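Local coordinates for protein SGNH-hydrolase family esterase (Altererythrobacter indicus, PDB 7C2A) that is an esterase of the SGNH-hydrolase (GDSL-like lipase) family, probably hydrolysing ester bonds in lipid-like substrates such as lysophospholipids, at residues Gly24-Tyr27 and Pro28-Leu31. Numbering follows the deposited sequence.
Sequences GESY and PAKL
A water bridges Glu-25 O, just before the helix, and Lys-30 NZ, one turn into it, donating to the first at 2.8 Å and accepting from the second at 2.7 Å. The lysine reaches it with a chain bent at chi2 (-67°) and chi4 (71°), which folds the aliphatic part past the loop, CE 3.5 Å from Gly-24 O. A long, flexible side chain with a charged end suits this exposed place. At the positive phi of Gly-24 a side chain would press on the preceding carbonyl oxygen; the small methyl of Ala-29 fits nearby, its CB 3.6 Å from Gly-24 O. The carboxylate of Glu-25 turns elsewhere, its OE1 taking the backbone N-H of Asp-22. Ser-26 occupies the N-cap, where serine, small and hydroxyl-bearing, is common. Its carbonyl oxygen accepts the first i to i+4 bond of the helix, from Lys-30 N at 2.9 Å, and Tyr-27 O repeats the pattern with Leu-31 N at 2.8 Å. Ser-26 OG lies over the first turn, 3.4 Å from Pro-28 CD. Proline suits this turn, where an N-H would find no carbonyl of the helix to bond. The ring of Tyr-27, its CG anti to the backbone N (chi1 174°), swings beside the helix, where Leu-31 CB lies over one face and Leu-31 CD2 comes within 3.7 Å of Tyr-27 CE1. Leucine's branching lets stem and methyl both meet the ring. With an alanine here instead of the tyrosine, Leu-31 would probably lose this cover, and Phe-16 and Phe-149 their aromatic partner. Segment 24-27 leads from the loop after helix 14-17 into helix 27-35, which rests against strand 42-48, at one edge of the parallel sheet: Pro-28 and Leu-31 pack on Ile-44, while Ser-26 and Pro-28 touch Asn-46.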
loop_
_atom_site.group_PDB
_atom_site.type_symbol
_atom_site.label_atom_id
_atom_site.label_comp_id
_atom_site.label_asym_id
_atom_site.label_seq_id
_atom_site.Cartn_x
_atom_site.Cartn_y
_atom_site.Cartn_z
ATOM N N GLY A 24 -13.936 3.632 -10.820
ATOM C CA GLY A 24 -14.670 2.498 -10.308
ATOM C C GLY A 24 -13.914 1.190 -10.297
ATOM O O GLY A 24 -14.467 0.184 -9.839
ATOM N N GLU A 25 -12.671 1.168 -10.773
ATOM C CA GLU A 25 -11.888 -0.057 -10.811
ATOM C C GLU A 25 -10.959 -0.232 -9.617
ATOM O O GLU A 25 -10.360 -1.301 -9.480
ATOM C CB GLU A 25 -11.071 -0.128 -12.105
ATOM C CG GLU A 25 -11.925 -0.199 -13.371
ATOM C CD GLU A 25 -11.100 -0.261 -14.642
ATOM O OE1 GLU A 25 -9.955 0.232 -14.643
ATOM O OE2 GLU A 25 -11.599 -0.808 -15.647
ATOM N N SER A 26 -10.830 0.767 -8.748
ATOM C CA SER A 26 -9.913 0.646 -7.622
ATOM C C SER A 26 -10.408 -0.398 -6.634
ATOM O O SER A 26 -11.589 -0.752 -6.589
ATOM C CB SER A 26 -9.775 1.981 -6.889
ATOM O OG SER A 26 -10.944 2.291 -6.146
ATOM N N TYR A 27 -9.471 -0.886 -5.827
ATOM C CA TYR A 27 -9.798 -1.854 -4.784
ATOM C C TYR A 27 -10.922 -1.390 -3.863
ATOM O O TYR A 27 -11.852 -2.177 -3.626
ATOM C CB TYR A 27 -8.523 -2.300 -4.050
ATOM C CG TYR A 27 -8.807 -3.194 -2.872
ATOM C CD1 TYR A 27 -9.030 -2.664 -1.608
ATOM C CD2 TYR A 27 -8.866 -4.567 -3.023
ATOM C CE1 TYR A 27 -9.306 -3.470 -0.543
ATOM C CE2 TYR A 27 -9.144 -5.381 -1.955
ATOM C CZ TYR A 27 -9.363 -4.831 -0.709
ATOM O OH TYR A 27 -9.643 -5.592 0.396
ATOM N N PRO A 28 -10.915 -0.164 -3.318
ATOM C CA PRO A 28 -12.038 0.234 -2.449
ATOM C C PRO A 28 -13.377 0.221 -3.165
ATOM O O PRO A 28 -14.381 -0.220 -2.582
ATOM C CB PRO A 28 -11.617 1.623 -1.947
ATOM C CG PRO A 28 -10.110 1.581 -2.016
ATOM C CD PRO A 28 -9.835 0.837 -3.288
ATOM N N ALA A 29 -13.414 0.672 -4.421
ATOM C CA ALA A 29 -14.675 0.684 -5.160
ATOM C C ALA A 29 -15.180 -0.728 -5.424
ATOM O O ALA A 29 -16.375 -1.011 -5.268
ATOM C CB ALA A 29 -14.510 1.442 -6.478
ATOM N N LYS A 30 -14.290 -1.632 -5.831
ATOM C CA LYS A 30 -14.727 -2.992 -6.112
ATOM C C LYS A 30 -15.042 -3.745 -4.832
ATOM O O LYS A 30 -15.940 -4.596 -4.816
ATOM C CB LYS A 30 -13.675 -3.720 -6.950
ATOM C CG LYS A 30 -13.616 -3.235 -8.399
ATOM C CD LYS A 30 -14.899 -3.602 -9.151
ATOM C CE LYS A 30 -14.878 -3.158 -10.607
ATOM N NZ LYS A 30 -13.941 -3.946 -11.459
ATOM N N LEU A 31 -14.326 -3.441 -3.743
ATOM C CA LEU A 31 -14.649 -4.041 -2.459
ATOM C C LEU A 31 -16.041 -3.629 -1.997
ATOM O O LEU A 31 -16.802 -4.451 -1.483
ATOM C CB LEU A 31 -13.601 -3.633 -1.425
ATOM C CG LEU A 31 -13.828 -4.038 0.026
ATOM C CD1 LEU A 31 -13.831 -5.543 0.167
ATOM C CD2 LEU A 31 -12.749 -3.411 0.891
HETATM O O HOH W 1 -11.283 -3.513 -10.910
#